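Folylpolyglutamate synthase/dihydrofolate synthase (Thermotoga maritima, PDB 1O5Z) probably catalyses the ATP-dependent joining of L-glutamate to dihydropteroate and to tetrahydrofolate polyglutamates, magnesium-dependent steps of folate biosynthesis. Local coordinates at residues L16-Y21 / D107-Y112; L89-E94 / N437-L442; F238-K243 / Q272-G277; E249-Y254 / D262-M267. All blocks are in the same frame, centred on the assembly; numbering follows the deposited sequence.

Contact 1 (L16-Y21 / D107-Y112); sequences LEVLRY and DVVKIY
Tyr112 lies across Val18 and ends against Tyr21, so one long side chain of helix 105-122 spans a full turn of helix 12-23. Its ring leaves the helix with CG anti to the backbone N (chi1 174°), a torsion that carries the ring past Val18 to Tyr21. Followed outward, CB sits 3.8 Å from Val18 CG2, and CG comes slightly nearer to that methyl, at 3.7 Å. CD2 still feels the same methyl, while CD1 is approached more loosely by Val18 CG1. Further out the partner changes: CE1 lies over one face of the Tyr21 ring, 3.7 Å from Tyr21 CD1, and OH stands above the same ring toward its rim, 3.9 Å from Tyr21 CG. The ring planes of Tyr21 and Tyr112 are inclined at 56°, so the rings meet obliquely.

Val18 suits the centre because its two methyls diverge: CG2 serves Tyr112 and reaches Val109 CG2 at 4.3 Å, while CG1 turns to Val108 CG1 at 4.0 Å. A branched, compact residue fills the space between axes 9.8 Å apart and inclined at 54°. Replacing Tyr112 by alanine would probably take away the ring that Val18 CG2 and Tyr21 pack on, leaving a gap between the two helices. The hydroxyl of Tyr21 is hydrogen-bonded to Asp123.

Helix 12-23 thus packs on helix 105-122, whose own Ile111 packs on helix 132-146 and whose Leu119 touches both tyrosines.

Contact 2 (L89-E94 / N437-L442); sequences LSTFRE and NEEWKL
Asn437 opens the C-terminal segment by giving a hydrogen bond from ND2 to Ser90 O (3.2 Å). The acceptor lies in the amide plane of Asn437, but the donor stands above the carbonyl plane of Ser90, 48° out of it, and the bond is bent to 145°.

Glu439 accepts two of the three hydrogen bonds across the contact. Its chain runs extended beyond CG, long enough to bring the carboxylate up to the turn at Thr91 and Phe92. OE1 accepts from Thr91 OG1 at 2.5 Å, and OE2 takes the backbone N of Phe92 on its syn lone pair, at 2.8 Å and almost straight (176°). A glutamate fits here because its two oxygens serve a hydroxyl and an amide together; OE1 also has water 1 at 2.6 Å and a hydrogen bond with Tyr15 OH. Thr91 OG1 in turn accepts from Arg93 N, closing an ST turn. With alanine in place of Glu439, Phe92 N and the Thr91 hydroxyl would probably lose their acceptors, and the tie to the turn would rest largely on Asn437.

Trp440 brings its indole against the backbone of the other segment, CZ2 lying 3.8 Å from Leu89 O, while NE1 is hydrogen-bonded to Glu429.

Across the turn Glu94 accepts from three successive amides, Leu89 N, Ser90 N and Thr91 N, which fixes the surface that Glu439 meets. The contact joins the loop between strands 81-84 and 96-98 to the tail beyond helix 421-433. That helix touches Leu89 and Trp440, whereas helix 12-23 packs on Phe92 and Leu442.

Contact 3 (F238-K243 / Q272-G277); sequences FSVKVK and QIENAG
Val240 sets its CG1 anti to the carbonyl carbon (chi1 -73°), which directs that methyl at helix 271-286 and leaves CG2 to meet the flank of Glu274. Ile273, with CG1 likewise anti to its carbonyl carbon (chi1 -78°), offers CG2 to Val240 and extends CD1 to Val242. The touching atoms follow from these choices. Val240 CG1 rests 3.6 Å from Gly277 CA and equally near Ile273 O. Val240 CB is 4.0 Å from Ile273 CG2. On the other branch, Val240 CG2 lies 3.9 Å from Glu274 CG.

Gly277 has no side chain, and that is what allows the approach, because a beta carbon in its place would run into Val240 CG1. This is a beta-sheet-on-helix packing within the Mur ligase middle domain: the outer strand 239-244 of a three-stranded antiparallel sheet runs over the helix at 146°, with axes 7.8 Å apart.

At the start of the strand Phe238 reaches the same glycine obliquely, CE2 lying 3.5 Å from Gly277 O. Toward the other end Val242 CG2 meets Ile273 CD1 at 4.0 Å, the two side chains crossing at about a right angle. Beta-branched valines suit the strand, and they put compact methyls against the helix. Only the aliphatic part of Glu274 takes part in this contact; its carboxylate is occupied by a salt bridge to Arg212. Ile273 and Ala276 also carry Phe252 of the adjoining strand 250-255.

Contact 4 (E249-Y254 / D262-M267); sequences ENRFDY and DLVLTM
Phe252 and Leu263 form a hydrogen-bonded antiparallel pair, and their side chains meet on one face of the hairpin. Leu263 CB lies over the Phe252 ring as a CH-pi contact, 3.8 Å from the centroid, and Leu263 CD1 touches Phe252 CE2 at 3.6 Å. In Phe252, CG lies between the backbone N and the carbonyl carbon (chi1 67°), which brings the ring over Leu263 and near Leu265 CG.

The backbone sets this register. Phe252 N and Leu263 N each bond the other residue's O, and Asn250 and Leu265 exchange a similar pair, Leu265 N reaching Asn250 O at 2.8 Å. Asn250 ND2 adds a second donor to Leu265 O (3.2 Å), from above the carbonyl plane. Asp262 and Leu263 both face Phe252, a G1 beta bulge, and Asp253 OD1 holds it by accepting from Asp262 N at 2.9 Å.

On the opposite face Val264 CG2 packs over the guanidinium of Arg251, whose aliphatic stem runs past the Asp262 carboxylate. Glu249 OE1 forms a salt bridge with Arg251 NH2 (3.0 Å).

Farther out, Tyr254 packs on Leu280, and Asn250 OD1 accepts from the backbone N of Lys246 and is hydrogen-bonded to Tyr339 OH. The face of Phe252, Leu263 and Leu265 is mostly apolar, with polar Asn250 at its end, while Arg251 brings charge to the other. Asp253 OD1 and Asp262 OD2, 4.0 Å apart, would probably raise each other's proton affinity, an effect that Arg251, and the long, weak Lys243-Asp253 ion pair, may temper.

How the contacts relate
The four contacts fall into two groups on opposite sides of the chain's centre. Contacts 1 and 2 have centres 13 Å apart, and helix 12-23 of contact 1 touches both segments of contact 2: Leu19 CD2 lies 3.6 Å from Phe92 CG, and Leu19 CD1 lies 3.4 Å from Leu442 CD1, so the N-terminal helix bridges the middle domain and the C-terminal tail. Contacts 3 and 4, with centres 8 Å apart, belong to one three-stranded sheet and the helix that follows it; Lys243 N approaches Arg251 O at 2.7 Å, a probable hydrogen bond between adjacent strands. The groups do not touch, contacts 2 and 4 keeping about 12 Å between nearest atoms.

Contact 1 (L16-Y21 / D107-Y112)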
# COMPACT_ATOMS: atom_id res chain seq x y z
N LEU A 16 11.55 9.98 17.12
CA LEU A 16 11.33 8.66 17.74
C LEU A 16 10.31 8.71 18.89
O LEU A 16 9.43 7.84 19.01
CB LEU A 16 12.63 8.08 18.22
CG LEU A 16 13.62 7.72 17.13
CD1 LEU A 16 14.80 7.01 17.84
CD2 LEU A 16 13.04 6.85 16.01
N GLU A 17 10.40 9.76 19.69
CA GLU A 17 9.48 9.98 20.83
C GLU A 17 8.04 10.24 20.35
O GLU A 17 7.07 9.81 20.98
CB GLU A 17 10.01 11.17 21.67
CG GLU A 17 9.98 11.03 23.19
CD GLU A 17 10.55 9.72 23.73
OE1 GLU A 17 11.78 9.63 24.07
OE2 GLU A 17 9.71 8.79 23.88
N VAL A 18 7.89 10.93 19.23
CA VAL A 18 6.58 11.01 18.58
C VAL A 18 6.07 9.62 18.25
O VAL A 18 4.88 9.34 18.44
CB VAL A 18 6.59 11.79 17.24
CG1 VAL A 18 5.30 11.59 16.51
CG2 VAL A 18 6.80 13.25 17.48
N LEU A 19 6.93 8.77 17.70
CA LEU A 19 6.49 7.41 17.30
C LEU A 19 6.18 6.56 18.51
O LEU A 19 5.25 5.78 18.49
CB LEU A 19 7.53 6.71 16.41
CG LEU A 19 7.87 7.30 15.06
CD1 LEU A 19 8.84 6.37 14.32
CD2 LEU A 19 6.63 7.56 14.27
N ARG A 20 6.92 6.74 19.59
CA ARG A 20 6.52 6.10 20.84
C ARG A 20 5.10 6.50 21.29
O ARG A 20 4.33 5.64 21.69
CB ARG A 20 7.55 6.34 21.93
CG ARG A 20 8.88 5.70 21.56
CD ARG A 20 9.86 5.63 22.69
NE ARG A 20 11.21 5.29 22.24
CZ ARG A 20 12.16 6.17 21.93
NH1 ARG A 20 11.94 7.47 22.03
NH2 ARG A 20 13.36 5.75 21.54
N TYR A 21 4.76 7.79 21.21
CA TYR A 21 3.42 8.26 21.57
C TYR A 21 2.42 7.61 20.61
O TYR A 21 1.42 7.07 21.03
CB TYR A 21 3.30 9.84 21.60
CG TYR A 21 1.84 10.34 21.51
CD1 TYR A 21 1.18 10.40 20.26
CD2 TYR A 21 1.10 10.70 22.67
CE1 TYR A 21 -0.16 10.78 20.15
CE2 TYR A 21 -0.25 11.12 22.58
CZ TYR A 21 -0.89 11.15 21.30
OH TYR A 21 -2.23 11.54 21.14
N ASP A 107 9.47 17.44 10.04
CA ASP A 107 8.10 17.82 9.87
C ASP A 107 7.10 16.97 10.63
O ASP A 107 6.05 17.46 11.04
CB ASP A 107 7.74 17.82 8.39
CG ASP A 107 8.24 19.09 7.68
OD1 ASP A 107 8.64 20.07 8.38
OD2 ASP A 107 8.25 19.18 6.43
N VAL A 108 7.40 15.69 10.80
CA VAL A 108 6.53 14.85 11.58
C VAL A 108 6.51 15.45 13.00
O VAL A 108 5.46 15.63 13.61
CB VAL A 108 7.05 13.42 11.63
CG1 VAL A 108 6.40 12.65 12.84
CG2 VAL A 108 6.84 12.70 10.28
N VAL A 109 7.70 15.77 13.50
CA VAL A 109 7.83 16.38 14.82
C VAL A 109 7.04 17.70 14.87
O VAL A 109 6.28 17.93 15.81
CB VAL A 109 9.32 16.58 15.17
CG1 VAL A 109 9.52 17.44 16.42
CG2 VAL A 109 9.96 15.28 15.40
N LYS A 110 7.18 18.53 13.84
CA LYS A 110 6.47 19.81 13.77
C LYS A 110 4.96 19.67 13.79
O LYS A 110 4.29 20.33 14.57
CB LYS A 110 6.89 20.61 12.52
CG LYS A 110 8.24 21.40 12.68
CD LYS A 110 8.72 21.92 11.28
CE LYS A 110 9.51 23.25 11.37
NZ LYS A 110 8.94 24.31 10.41
N ILE A 111 4.42 18.84 12.91
CA ILE A 111 3.00 18.61 12.92
C ILE A 111 2.55 18.02 14.24
O ILE A 111 1.53 18.43 14.79
CB ILE A 111 2.53 17.76 11.73
CG1 ILE A 111 2.26 18.66 10.50
CG2 ILE A 111 1.17 17.07 12.01
CD1 ILE A 111 3.35 18.66 9.64
N TYR A 112 3.31 17.09 14.80
CA TYR A 112 2.95 16.58 16.09
C TYR A 112 2.89 17.71 17.18
O TYR A 112 1.97 17.78 17.95
CB TYR A 112 3.89 15.46 16.52
CG TYR A 112 3.56 15.06 17.90
CD1 TYR A 112 2.49 14.22 18.15
CD2 TYR A 112 4.25 15.59 18.96
CE1 TYR A 112 2.16 13.89 19.43
CE2 TYR A 112 3.93 15.29 20.22
CZ TYR A 112 2.88 14.44 20.46
OH TYR A 112 2.56 14.17 21.78

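Contact 2 (L89-E94 / N437-L442)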
# COMPACT_ATOMS: atom_id res chain seq x y z
N LEU A 89 6.16 -0.01 5.29
CA LEU A 89 7.05 -1.15 5.16
C LEU A 89 8.34 -0.99 5.98
O LEU A 89 8.67 -1.83 6.81
CB LEU A 89 7.35 -1.34 3.67
CG LEU A 89 7.92 -2.70 3.34
CD1 LEU A 89 6.89 -3.78 3.63
CD2 LEU A 89 8.40 -2.73 1.90
N SER A 90 9.05 0.11 5.74
CA SER A 90 10.37 0.33 6.33
C SER A 90 10.40 1.53 7.26
O SER A 90 10.99 1.46 8.33
CB SER A 90 11.42 0.52 5.25
OG SER A 90 11.51 -0.60 4.41
N THR A 91 9.75 2.62 6.87
CA THR A 91 9.68 3.77 7.74
C THR A 91 8.31 4.33 7.76
O THR A 91 7.62 4.39 6.77
CB THR A 91 10.68 4.87 7.34
OG1 THR A 91 10.39 6.03 8.13
CG2 THR A 91 10.46 5.34 5.90
N PHE A 92 7.91 4.76 8.95
CA PHE A 92 6.66 5.45 9.17
C PHE A 92 6.42 6.58 8.18
O PHE A 92 5.29 6.87 7.81
CB PHE A 92 6.68 5.99 10.61
CG PHE A 92 5.55 6.88 10.91
CD1 PHE A 92 4.37 6.36 11.48
CD2 PHE A 92 5.64 8.23 10.64
CE1 PHE A 92 3.29 7.20 11.79
CE2 PHE A 92 4.59 9.08 10.93
CZ PHE A 92 3.40 8.56 11.52
N ARG A 93 7.50 7.21 7.73
CA ARG A 93 7.38 8.36 6.85
C ARG A 93 6.87 8.07 5.39
O ARG A 93 6.45 9.00 4.66
CB ARG A 93 8.70 9.13 6.90
CG ARG A 93 8.98 9.65 8.30
CD ARG A 93 10.46 9.77 8.62
NE ARG A 93 11.01 10.32 7.41
CZ ARG A 93 11.86 9.76 6.61
NH1 ARG A 93 12.48 8.65 6.92
NH2 ARG A 93 12.13 10.41 5.49
N GLU A 94 6.87 6.79 4.99
CA GLU A 94 6.15 6.35 3.78
C GLU A 94 4.66 6.74 3.75
O GLU A 94 4.02 6.83 2.67
CB GLU A 94 6.20 4.81 3.67
CG GLU A 94 7.55 4.22 3.38
CD GLU A 94 7.61 2.73 3.68
OE1 GLU A 94 6.56 2.04 3.59
OE2 GLU A 94 8.71 2.25 4.03
N ASN A 437 17.28 1.90 9.97
CA ASN A 437 16.90 3.03 10.77
C ASN A 437 16.49 2.57 12.19
O ASN A 437 16.21 1.39 12.46
CB ASN A 437 15.87 3.90 10.03
CG ASN A 437 14.42 3.44 10.21
OD1 ASN A 437 13.84 3.77 11.24
ND2 ASN A 437 13.78 2.85 9.18
N GLU A 438 16.50 3.52 13.11
CA GLU A 438 16.25 3.24 14.51
C GLU A 438 14.79 2.91 14.84
O GLU A 438 14.50 2.52 15.97
CB GLU A 438 16.64 4.47 15.33
CG GLU A 438 17.77 4.24 16.29
CD GLU A 438 18.25 5.54 16.87
OE1 GLU A 438 18.70 6.39 16.07
OE2 GLU A 438 18.15 5.73 18.12
N GLU A 439 13.88 3.18 13.92
CA GLU A 439 12.46 2.79 14.05
C GLU A 439 12.33 1.29 14.28
O GLU A 439 11.43 0.83 15.01
CB GLU A 439 11.65 3.16 12.80
CG GLU A 439 11.46 4.64 12.55
CD GLU A 439 10.59 4.93 11.31
OE1 GLU A 439 10.88 5.93 10.60
OE2 GLU A 439 9.60 4.20 11.08
N TRP A 440 13.22 0.52 13.65
CA TRP A 440 13.31 -0.90 13.90
C TRP A 440 13.61 -1.24 15.36
O TRP A 440 13.20 -2.31 15.83
CB TRP A 440 14.31 -1.54 12.99
CG TRP A 440 13.87 -1.44 11.61
CD1 TRP A 440 14.19 -0.45 10.74
CD2 TRP A 440 12.97 -2.31 10.93
NE1 TRP A 440 13.56 -0.66 9.54
CE2 TRP A 440 12.80 -1.79 9.62
CE3 TRP A 440 12.30 -3.48 11.28
CZ2 TRP A 440 11.98 -2.38 8.66
CZ3 TRP A 440 11.47 -4.09 10.31
CH2 TRP A 440 11.33 -3.53 9.01
N LYS A 441 14.26 -0.35 16.11
CA LYS A 441 14.48 -0.58 17.55
C LYS A 441 13.26 -0.24 18.44
O LYS A 441 13.15 -0.74 19.55
CB LYS A 441 15.72 0.19 18.04
CG LYS A 441 17.05 -0.28 17.46
CD LYS A 441 17.62 -1.50 18.23
CE LYS A 441 19.09 -1.30 18.68
NZ LYS A 441 19.33 -1.67 20.13
N LEU A 442 12.37 0.64 17.96
CA LEU A 442 11.13 1.04 18.67
C LEU A 442 10.21 -0.14 19.01
O LEU A 442 10.17 -1.12 18.26
CB LEU A 442 10.31 2.05 17.84
CG LEU A 442 10.81 3.48 17.76
CD1 LEU A 442 10.16 4.19 16.59
CD2 LEU A 442 10.51 4.20 19.03
OXT LEU A 442 9.49 -0.11 20.01
O HOH W 1 12.85 7.56 10.02

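Contact 3 (F238-K243 / Q272-G277)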
# COMPACT_ATOMS: atom_id res chain seq x y z
N PHE A 238 -14.23 1.01 -18.82
CA PHE A 238 -12.88 1.08 -19.28
C PHE A 238 -12.26 -0.29 -19.24
O PHE A 238 -12.78 -1.20 -18.61
CB PHE A 238 -12.06 2.01 -18.40
CG PHE A 238 -11.99 1.57 -16.98
CD1 PHE A 238 -13.07 1.75 -16.13
CD2 PHE A 238 -10.84 0.96 -16.49
CE1 PHE A 238 -13.01 1.35 -14.80
CE2 PHE A 238 -10.77 0.55 -15.17
CZ PHE A 238 -11.86 0.74 -14.32
N SER A 239 -11.11 -0.41 -19.88
CA SER A 239 -10.42 -1.68 -19.95
C SER A 239 -8.92 -1.47 -20.21
O SER A 239 -8.48 -0.37 -20.60
CB SER A 239 -11.04 -2.50 -21.07
OG SER A 239 -10.88 -1.80 -22.29
N VAL A 240 -8.15 -2.55 -20.02
CA VAL A 240 -6.72 -2.58 -20.34
C VAL A 240 -6.41 -3.85 -21.13
O VAL A 240 -7.06 -4.87 -20.96
CB VAL A 240 -5.85 -2.57 -19.06
CG1 VAL A 240 -5.86 -1.19 -18.39
CG2 VAL A 240 -6.30 -3.65 -18.06
N LYS A 241 -5.43 -3.77 -22.01
CA LYS A 241 -5.06 -4.93 -22.81
C LYS A 241 -3.55 -5.07 -22.62
O LYS A 241 -2.80 -4.15 -22.89
CB LYS A 241 -5.46 -4.74 -24.27
CG LYS A 241 -5.38 -6.04 -25.11
N VAL A 242 -3.14 -6.20 -22.07
CA VAL A 242 -1.74 -6.48 -21.83
C VAL A 242 -1.11 -6.71 -23.19
O VAL A 242 -1.52 -7.58 -23.92
CB VAL A 242 -1.57 -7.75 -20.96
CG1 VAL A 242 -0.09 -8.16 -20.86
CG2 VAL A 242 -2.17 -7.53 -19.58
N LYS A 243 -0.11 -5.90 -23.54
CA LYS A 243 0.63 -6.09 -24.79
C LYS A 243 1.82 -7.00 -24.53
O LYS A 243 2.13 -7.82 -25.37
CB LYS A 243 1.11 -4.75 -25.38
CG LYS A 243 0.00 -3.80 -25.87
CD LYS A 243 -0.78 -4.35 -27.08
CE LYS A 243 -2.15 -4.92 -26.63
NZ LYS A 243 -2.94 -5.64 -27.71
N GLN A 272 -1.19 -5.37 -11.71
CA GLN A 272 -0.80 -3.97 -11.66
C GLN A 272 -1.23 -3.26 -12.93
O GLN A 272 -1.46 -2.03 -12.91
CB GLN A 272 0.69 -3.79 -11.42
CG GLN A 272 1.19 -4.35 -10.11
CD GLN A 272 0.43 -3.86 -8.87
OE1 GLN A 272 0.37 -4.58 -7.89
NE2 GLN A 272 -0.15 -2.67 -8.92
N ILE A 273 -1.38 -4.00 -14.03
CA ILE A 273 -1.83 -3.37 -15.25
C ILE A 273 -3.30 -2.99 -15.08
O ILE A 273 -3.76 -1.89 -15.50
CB ILE A 273 -1.51 -4.25 -16.46
CG1 ILE A 273 -0.03 -4.09 -16.80
CG2 ILE A 273 -2.33 -3.84 -17.69
CD1 ILE A 273 0.51 -5.20 -17.65
N GLU A 274 -4.03 -3.82 -14.37
CA GLU A 274 -5.40 -3.47 -14.05
C GLU A 274 -5.49 -2.31 -13.07
O GLU A 274 -6.36 -1.47 -13.17
CB GLU A 274 -6.17 -4.69 -13.55
CG GLU A 274 -6.45 -5.67 -14.68
CD GLU A 274 -7.66 -6.53 -14.46
OE1 GLU A 274 -8.25 -6.52 -13.37
OE2 GLU A 274 -8.05 -7.23 -15.41
N ASN A 275 -4.59 -2.26 -12.11
CA ASN A 275 -4.59 -1.16 -11.18
C ASN A 275 -4.33 0.12 -11.96
O ASN A 275 -4.88 1.14 -11.68
CB ASN A 275 -3.50 -1.36 -10.13
CG ASN A 275 -3.84 -2.46 -9.10
OD1 ASN A 275 -2.98 -2.96 -8.39
ND2 ASN A 275 -5.08 -2.84 -9.05
N ALA A 276 -3.43 0.05 -12.92
CA ALA A 276 -3.15 1.18 -13.83
C ALA A 276 -4.41 1.66 -14.60
O ALA A 276 -4.70 2.84 -14.60
CB ALA A 276 -2.01 0.85 -14.80
N GLY A 277 -5.19 0.75 -15.17
CA GLY A 277 -6.49 1.14 -15.75
C GLY A 277 -7.39 1.83 -14.73
O GLY A 277 -8.04 2.81 -14.99

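Contact 4 (E249-Y254 / D262-M267)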
# COMPACT_ATOMS: atom_id res chain seq x y z
N GLU A 249 9.11 -3.42 -17.54
CA GLU A 249 8.77 -2.90 -18.84
C GLU A 249 7.52 -3.60 -19.31
O GLU A 249 7.53 -4.27 -20.32
CB GLU A 249 9.94 -3.08 -19.78
CG GLU A 249 9.79 -2.40 -21.14
CD GLU A 249 11.09 -2.41 -21.96
OE1 GLU A 249 11.05 -2.66 -23.20
OE2 GLU A 249 12.17 -2.18 -21.34
N ASN A 250 6.44 -3.42 -18.56
CA ASN A 250 5.19 -4.11 -18.79
C ASN A 250 4.25 -3.23 -19.57
O ASN A 250 3.83 -2.19 -19.12
CB ASN A 250 4.55 -4.53 -17.47
CG ASN A 250 5.47 -5.44 -16.66
OD1 ASN A 250 5.58 -6.64 -16.96
ND2 ASN A 250 6.17 -4.86 -15.67
N ARG A 251 3.90 -3.71 -20.74
CA ARG A 251 3.36 -2.87 -21.77
C ARG A 251 1.88 -3.21 -21.99
O ARG A 251 1.50 -4.38 -22.05
CB ARG A 251 4.25 -3.05 -23.00
CG ARG A 251 4.05 -2.13 -24.15
CD ARG A 251 5.20 -2.23 -25.20
NE ARG A 251 6.56 -2.21 -24.61
CZ ARG A 251 7.31 -1.11 -24.36
NH1 ARG A 251 6.89 0.14 -24.63
NH2 ARG A 251 8.51 -1.27 -23.82
N PHE A 252 1.04 -2.18 -22.05
CA PHE A 252 -0.40 -2.32 -22.22
C PHE A 252 -1.07 -1.13 -22.93
O PHE A 252 -0.51 -0.04 -22.99
CB PHE A 252 -1.06 -2.59 -20.87
CG PHE A 252 -0.99 -1.44 -19.92
CD1 PHE A 252 0.23 -1.08 -19.33
CD2 PHE A 252 -2.14 -0.70 -19.63
CE1 PHE A 252 0.29 0.03 -18.42
CE2 PHE A 252 -2.11 0.41 -18.75
CZ PHE A 252 -0.88 0.77 -18.14
N ASP A 253 -2.26 -1.39 -23.50
CA ASP A 253 -3.17 -0.35 -24.00
C ASP A 253 -4.25 -0.07 -22.95
O ASP A 253 -4.61 -0.96 -22.18
CB ASP A 253 -3.86 -0.77 -25.30
CG ASP A 253 -2.89 -1.21 -26.36
OD1 ASP A 253 -1.71 -0.77 -26.31
OD2 ASP A 253 -3.21 -2.00 -27.27
N TYR A 254 -4.74 1.17 -22.91
CA TYR A 254 -5.86 1.57 -22.06
C TYR A 254 -6.98 2.14 -22.93
O TYR A 254 -6.70 2.87 -23.87
CB TYR A 254 -5.40 2.62 -21.05
CG TYR A 254 -6.54 3.28 -20.29
CD1 TYR A 254 -7.09 2.67 -19.15
CD2 TYR A 254 -7.08 4.49 -20.71
CE1 TYR A 254 -8.14 3.28 -18.44
CE2 TYR A 254 -8.12 5.10 -20.03
CZ TYR A 254 -8.66 4.49 -18.90
OH TYR A 254 -9.69 5.10 -18.24
N ASP A 262 0.48 1.01 -25.78
CA ASP A 262 1.84 0.76 -25.28
C ASP A 262 2.30 1.67 -24.13
O ASP A 262 3.40 2.21 -24.15
CB ASP A 262 2.84 0.73 -26.42
CG ASP A 262 2.55 -0.40 -27.38
OD1 ASP A 262 2.63 -0.17 -28.61
OD2 ASP A 262 2.17 -1.55 -27.00
N LEU A 263 1.43 1.79 -23.13
CA LEU A 263 1.81 2.30 -21.85
C LEU A 263 2.71 1.29 -21.16
O LEU A 263 2.60 0.11 -21.37
CB LEU A 263 0.58 2.55 -20.99
CG LEU A 263 -0.46 3.54 -21.52
CD1 LEU A 263 -1.68 3.43 -20.66
CD2 LEU A 263 0.05 4.95 -21.47
N VAL A 264 3.59 1.78 -20.31
CA VAL A 264 4.57 0.97 -19.66
C VAL A 264 4.50 1.15 -18.14
O VAL A 264 4.51 2.29 -17.62
CB VAL A 264 5.97 1.31 -20.19
CG1 VAL A 264 7.06 0.50 -19.47
CG2 VAL A 264 6.03 1.04 -21.71
N LEU A 265 4.37 0.03 -17.45
CA LEU A 265 4.55 -0.02 -16.03
C LEU A 265 5.87 -0.63 -15.66
O LEU A 265 6.27 -1.67 -16.17
CB LEU A 265 3.53 -0.92 -15.40
CG LEU A 265 2.18 -0.45 -14.94
CD1 LEU A 265 1.63 -1.65 -14.24
CD2 LEU A 265 2.23 0.73 -14.00
N THR A 266 6.51 -0.01 -14.71
CA THR A 266 7.72 -0.54 -14.17
C THR A 266 7.37 -1.65 -13.20
O THR A 266 7.99 -2.72 -13.22
CB THR A 266 8.47 0.60 -13.54
OG1 THR A 266 8.80 1.51 -14.59
CG2 THR A 266 9.83 0.17 -13.01
N MET A 267 6.35 -1.40 -12.40
CA MET A 267 5.81 -2.40 -11.47
C MET A 267 5.45 -3.66 -12.21
O MET A 267 4.85 -3.61 -13.31
CB MET A 267 4.55 -1.90 -10.81
CG MET A 267 4.75 -0.83 -9.79
SD MET A 267 3.11 -0.32 -9.22
CE MET A 267 2.83 -1.71 -8.16